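Local coordinates for acyl-CoA dehydrogenase (Bacillus anthracis, PDB 3OWA), which probably catalyses the FAD-dependent alpha,beta-dehydrogenation of acyl-CoA thioesters, holding the flavin as a bound cofactor, at residues 20-25 / 509-514; 51-56 / 105-110. One frame throughout, in Å; residues are numbered along the deposited sequence.

Interaction 1: 20-25 / 509-514; sequences DEITID and AVLRTE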
loop_
_atom_site.group_PDB
_atom_site.type_symbol
_atom_site.label_atom_id
_atom_site.label_comp_id
_atom_site.label_asym_id
_atom_site.label_seq_id
_atom_site.Cartn_x
_atom_site.Cartn_y
_atom_site.Cartn_z
ATOM N N ASP A 20 16.663 -3.067 29.154
ATOM C CA ASP A 20 17.029 -4.246 29.934
ATOM C C ASP A 20 17.138 -5.446 29.025
ATOM O O ASP A 20 16.507 -5.499 27.966
ATOM C CB ASP A 20 15.994 -4.522 31.032
ATOM C CG ASP A 20 16.012 -3.469 32.143
ATOM O OD1 ASP A 20 17.087 -2.879 32.405
ATOM O OD2 ASP A 20 14.952 -3.235 32.770
ATOM N N GLU A 21 17.931 -6.417 29.448
ATOM C CA GLU A 21 18.196 -7.599 28.650
ATOM C C GLU A 21 17.098 -8.627 28.946
ATOM O O GLU A 21 17.276 -9.495 29.803
ATOM C CB GLU A 21 19.593 -8.141 29.009
ATOM C CG GLU A 21 20.429 -8.631 27.838
ATOM C CD GLU A 21 20.266 -10.124 27.578
ATOM O OE1 GLU A 21 19.110 -10.604 27.472
ATOM O OE2 GLU A 21 21.301 -10.822 27.473
ATOM N N ILE A 22 15.968 -8.526 28.250
ATOM C CA ILE A 22 14.827 -9.416 28.490
ATOM C C ILE A 22 15.161 -10.869 28.149
ATOM O O ILE A 22 15.850 -11.150 27.178
ATOM C CB ILE A 22 13.560 -8.971 27.703
ATOM C CG1 ILE A 22 13.260 -7.477 27.917
ATOM C CG2 ILE A 22 12.371 -9.903 28.010
ATOM C CD1 ILE A 22 12.888 -7.047 29.334
ATOM N N THR A 23 14.641 -11.781 28.958
ATOM C CA THR A 23 15.005 -13.176 28.918
ATOM C C THR A 23 13.843 -14.031 28.392
ATOM O O THR A 23 12.684 -13.633 28.526
ATOM C CB THR A 23 15.396 -13.599 30.366
ATOM O OG1 THR A 23 16.523 -14.472 30.319
ATOM C CG2 THR A 23 14.263 -14.249 31.114
ATOM N N ILE A 24 14.139 -15.205 27.820
ATOM C CA ILE A 24 13.073 -16.095 27.290
ATOM C C ILE A 24 11.965 -16.409 28.295
ATOM O O ILE A 24 10.803 -16.585 27.919
ATOM C CB ILE A 24 13.588 -17.431 26.679
ATOM C CG1 ILE A 24 14.577 -18.147 27.614
ATOM C CG2 ILE A 24 14.207 -17.193 25.326
ATOM C CD1 ILE A 24 14.738 -19.611 27.300
ATOM N N ASP A 25 12.333 -16.470 29.574
ATOM C CA ASP A 25 11.375 -16.689 30.653
ATOM C C ASP A 25 10.436 -15.503 30.876
ATOM O O ASP A 25 9.375 -15.657 31.475
ATOM C CB ASP A 25 12.104 -17.030 31.958
ATOM C CG ASP A 25 12.135 -18.510 32.231
ATOM O OD1 ASP A 25 13.253 -19.062 32.317
ATOM O OD2 ASP A 25 11.041 -19.120 32.360
ATOM N N ALA A 509 10.654 -11.748 18.034
ATOM C CA ALA A 509 10.989 -12.846 17.146
ATOM C C ALA A 509 12.208 -13.639 17.676
ATOM O O ALA A 509 12.180 -14.879 17.704
ATOM C CB ALA A 509 11.224 -12.348 15.703
ATOM N N VAL A 510 13.252 -12.932 18.111
ATOM C CA VAL A 510 14.469 -13.605 18.614
ATOM C C VAL A 510 14.163 -14.469 19.834
ATOM O O VAL A 510 14.522 -15.650 19.879
ATOM C CB VAL A 510 15.603 -12.617 18.948
ATOM C CG1 VAL A 510 16.759 -13.346 19.654
ATOM C CG2 VAL A 510 16.122 -11.976 17.681
ATOM N N LEU A 511 13.469 -13.873 20.802
ATOM C CA LEU A 511 13.215 -14.523 22.081
ATOM C C LEU A 511 12.277 -15.684 21.913
ATOM O O LEU A 511 12.470 -16.721 22.545
ATOM C CB LEU A 511 12.690 -13.529 23.124
ATOM C CG LEU A 511 13.726 -12.500 23.600
ATOM C CD1 LEU A 511 13.096 -11.491 24.563
ATOM C CD2 LEU A 511 14.924 -13.192 24.241
ATOM N N ARG A 512 11.273 -15.530 21.043
ATOM C CA ARG A 512 10.346 -16.633 20.774
ATOM C C ARG A 512 11.064 -17.817 20.128
ATOM O O ARG A 512 10.817 -18.982 20.488
ATOM C CB ARG A 512 9.163 -16.184 19.898
ATOM C CG ARG A 512 8.262 -17.323 19.488
ATOM C CD ARG A 512 7.148 -16.841 18.602
ATOM N NE ARG A 512 6.306 -17.959 18.225
ATOM C CZ ARG A 512 5.324 -17.883 17.340
ATOM N NH1 ARG A 512 5.049 -16.714 16.747
ATOM N NH2 ARG A 512 4.610 -18.968 17.059
ATOM N N THR A 513 11.950 -17.522 19.184
ATOM C CA THR A 513 12.700 -18.569 18.508
ATOM C C THR A 513 13.700 -19.231 19.515
ATOM O O THR A 513 13.826 -20.451 19.575
ATOM C CB THR A 513 13.407 -18.021 17.243
ATOM O OG1 THR A 513 12.435 -17.372 16.382
ATOM C CG2 THR A 513 14.139 -19.144 16.494
ATOM N N GLU A 514 14.370 -18.403 20.306
ATOM C CA GLU A 514 15.289 -18.867 21.336
ATOM C C GLU A 514 14.572 -19.786 22.318
ATOM O O GLU A 514 15.062 -20.883 22.635
ATOM C CB GLU A 514 15.871 -17.662 22.069
ATOM C CG GLU A 514 17.059 -17.988 22.961
ATOM C CD GLU A 514 17.523 -16.787 23.794
ATOM O OE1 GLU A 514 17.446 -15.633 23.290
ATOM O OE2 GLU A 514 17.948 -17.008 24.961
HETATM O O HOH W 1 16.990 -15.493 27.211
#

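Interaction 2: 51-56 / 105-110; sequences EVLPEL and FSRAGG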
loop_
_atom_site.group_PDB
_atom_site.type_symbol
_atom_site.label_atom_id
_atom_site.label_comp_id
_atom_site.label_asym_id
_atom_site.label_seq_id
_atom_site.Cartn_x
_atom_site.Cartn_y
_atom_site.Cartn_z
ATOM N N GLU A 51 -20.762 -21.138 10.532
ATOM C CA GLU A 51 -22.000 -20.316 10.663
ATOM C C GLU A 51 -21.927 -18.970 9.985
ATOM O O GLU A 51 -22.894 -18.522 9.385
ATOM C CB GLU A 51 -22.376 -20.118 12.139
ATOM C CG GLU A 51 -22.376 -21.432 12.949
ATOM C CD GLU A 51 -23.492 -22.361 12.525
ATOM O OE1 GLU A 51 -24.648 -21.906 12.505
ATOM O OE2 GLU A 51 -23.240 -23.554 12.248
ATOM N N VAL A 52 -20.794 -18.305 10.100
ATOM C CA VAL A 52 -20.688 -16.927 9.626
ATOM C C VAL A 52 -20.398 -16.808 8.135
ATOM O O VAL A 52 -21.035 -15.986 7.426
ATOM C CB VAL A 52 -19.641 -16.137 10.437
ATOM C CG1 VAL A 52 -19.483 -14.697 9.889
ATOM C CG2 VAL A 52 -20.068 -16.075 11.885
ATOM N N LEU A 53 -19.410 -17.563 7.656
ATOM C CA LEU A 53 -18.968 -17.410 6.268
ATOM C C LEU A 53 -20.036 -17.662 5.209
ATOM O O LEU A 53 -20.065 -16.949 4.185
ATOM C CB LEU A 53 -17.688 -18.189 5.958
ATOM C CG LEU A 53 -16.454 -17.794 6.761
ATOM C CD1 LEU A 53 -15.220 -18.610 6.241
ATOM C CD2 LEU A 53 -16.175 -16.247 6.736
ATOM N N PRO A 54 -20.909 -18.651 5.432
ATOM C CA PRO A 54 -21.966 -18.859 4.471
ATOM C C PRO A 54 -22.894 -17.630 4.350
ATOM O O PRO A 54 -23.607 -17.551 3.377
ATOM C CB PRO A 54 -22.764 -20.011 5.078
ATOM C CG PRO A 54 -21.703 -20.840 5.821
ATOM C CD PRO A 54 -20.820 -19.737 6.425
ATOM N N GLU A 55 -22.898 -16.719 5.329
ATOM C CA GLU A 55 -23.768 -15.524 5.278
ATOM C C GLU A 55 -23.011 -14.263 4.940
ATOM O O GLU A 55 -23.616 -13.208 4.723
ATOM C CB GLU A 55 -24.545 -15.350 6.596
ATOM C CG GLU A 55 -25.443 -16.589 6.880
ATOM C CD GLU A 55 -26.495 -16.345 7.981
ATOM O OE1 GLU A 55 -27.223 -15.317 7.943
ATOM O OE2 GLU A 55 -26.568 -17.187 8.901
ATOM N N LEU A 56 -21.698 -14.346 4.869
ATOM C CA LEU A 56 -20.903 -13.102 4.815
ATOM C C LEU A 56 -21.306 -12.206 3.642
ATOM O O LEU A 56 -21.312 -10.981 3.762
ATOM C CB LEU A 56 -19.400 -13.420 4.789
ATOM C CG LEU A 56 -18.444 -12.233 4.904
ATOM C CD1 LEU A 56 -18.763 -11.384 6.155
ATOM C CD2 LEU A 56 -17.030 -12.804 4.945
ATOM N N PHE A 105 -11.834 -14.432 14.816
ATOM C CA PHE A 105 -12.891 -13.584 14.212
ATOM C C PHE A 105 -12.458 -12.832 12.946
ATOM O O PHE A 105 -13.279 -12.539 12.048
ATOM C CB PHE A 105 -13.525 -12.615 15.248
ATOM C CG PHE A 105 -14.848 -13.081 15.757
ATOM C CD1 PHE A 105 -16.026 -12.638 15.176
ATOM C CD2 PHE A 105 -14.922 -13.987 16.825
ATOM C CE1 PHE A 105 -17.275 -13.124 15.655
ATOM C CE2 PHE A 105 -16.160 -14.469 17.277
ATOM C CZ PHE A 105 -17.325 -14.024 16.693
ATOM N N SER A 106 -11.173 -12.465 12.869
ATOM C CA SER A 106 -10.643 -11.790 11.654
ATOM C C SER A 106 -10.959 -12.503 10.317
ATOM O O SER A 106 -11.077 -11.868 9.275
ATOM C CB SER A 106 -9.147 -11.532 11.789
ATOM O OG SER A 106 -8.486 -12.775 11.639
ATOM N N ARG A 107 -11.161 -13.815 10.356
ATOM C CA ARG A 107 -11.564 -14.558 9.163
ATOM C C ARG A 107 -12.864 -13.986 8.536
ATOM O O ARG A 107 -13.066 -14.080 7.315
ATOM C CB ARG A 107 -11.663 -16.060 9.516
ATOM C CG ARG A 107 -12.139 -16.973 8.400
ATOM C CD ARG A 107 -10.972 -17.521 7.544
ATOM N NE ARG A 107 -11.507 -18.430 6.526
ATOM C CZ ARG A 107 -11.455 -19.753 6.603
ATOM N NH1 ARG A 107 -10.831 -20.334 7.622
ATOM N NH2 ARG A 107 -12.004 -20.500 5.649
ATOM N N ALA A 108 -13.709 -13.334 9.352
ATOM C CA ALA A 108 -15.022 -12.964 8.904
ATOM C C ALA A 108 -15.067 -11.509 8.452
ATOM O O ALA A 108 -16.132 -10.892 8.506
ATOM C CB ALA A 108 -16.036 -13.196 10.032
ATOM N N GLY A 109 -13.923 -10.948 8.060
ATOM C CA GLY A 109 -13.898 -9.570 7.561
ATOM C C GLY A 109 -14.525 -8.589 8.529
ATOM O O GLY A 109 -14.176 -8.540 9.713
ATOM N N GLY A 110 -15.420 -7.756 8.010
ATOM C CA GLY A 110 -16.039 -6.712 8.805
ATOM C C GLY A 110 -16.855 -7.211 9.979
ATOM O O GLY A 110 -17.087 -6.493 10.918
#

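Interaction 1: 20-25 / 509-514
Apolar packing of an N-terminal loop against a helix, with one water as the polar link, joins Ile-22 and Ile-24 to Leu-511 and Glu-514. The protein has an acyl-CoA dehydrogenase fold, and here the loop ahead of helix 35-52 lies over helix 490-520, a helix of the C-terminal part of the chain. Leu-511 points at the loop and presents both methyls to it. CD1 meets Ile-22 CG2 at 3.9 Å, the two side chains crossing at about a right angle, while CD2 comes within 3.7 Å of Ile-22 O. A branched aliphatic residue suits this place, since both methyls lie against the carbonyl of Ile-22 and CD1 also meets the Ile-22 side chain.

Ile-24 carries the largest share of the contact. Its CG1 sits between the backbone N and the carbonyl carbon (chi1 49°), which leaves CG2, anti to the carbonyl carbon, as the branch that dips toward the helix. That methyl lies 3.3 Å from Leu-511 O and 3.7 Å from Glu-514 CD, resting across the extended glutamate chain. The long side chain of Glu-514 thus serves twice: its methylenes pack on Ile-24, and its carboxylate stays polar, in a salt bridge with Lys-518 through OE2. Pointing away from the loop, Arg-512 forms a salt bridge with Glu-31, a second tie to the N-terminal region. The carboxylate also reaches the loop backbone: the bridging water accepts from Ile-24 N at 2.9 Å and donates to Glu-514 OE2 at 2.9 Å.

Interaction 2: 51-56 / 105-110
Val-52, Leu-53 and Leu-56 press on the turn around Ala-108 in a purely van der Waals contact within the all-helical N-terminal domain of the acyl-CoA dehydrogenase fold. The turn at the end of helix 35-52 meets the short connection between helices 95-105 and 110-122. The tight, buried part centres on Ala-108, whose single methyl lets the two backbones come close, with the CA atoms of Leu-53 and Ala-108 6.5 Å apart. Val-52 points toward the turn. Its CG1, swung anti to the backbone N (chi1 177°), touches Ala-108 CB at 3.8 Å, and Phe-47 and Phe-111 pack on the same valine. From one turn further on, Leu-56 brings CD1 to 3.6 Å from Ala-108 O, placing a methyl against the carbonyl. Next to it, Gly-109 has a positive phi of 54°, a conformation that glycine adopts readily, as the chain turns toward helix 110-122.

The other side is packed as closely but is less buried, Leu-53 and Arg-107 both being partly exposed. There Leu-53 divides its two methyls: CD2 lies 3.8 Å from Arg-107 O, and CD1 rests by CG and the NE-CZ-NH2 end of Arg-107, whose side chain crosses the leucine at about a right angle. Arginine suits this partly exposed place because its long chain packs, here also on Val-49, while carrying a charge. Arg-282 is close by, so the two positive groups would probably disfavour each other. The bend at chi2 (90°) turns the Arg-107 chain across Leu-53, bringing NE to 3.7 Å from Leu-53 CD1, obliquely to the guanidinium.

How the interactions relate
Starting from the N terminus, the chain first passes through 20-25, whose partner 509-514 comes 484 residues later, so interaction 1 closes a loop that takes in most of the protein. Helix 35-52 follows, and at its end 51-56 meets 105-110 after only 49 residues, closing the short loop of interaction 2. The second loop is nested wholly inside the first. Interaction 2 is local, joining helices of the N-terminal domain, whereas interaction 1 ties the loop ahead of helix 35-52 to the late helix 490-520. Their centres are 35 Å apart and their nearest atoms about 15 Å, so the two do not touch.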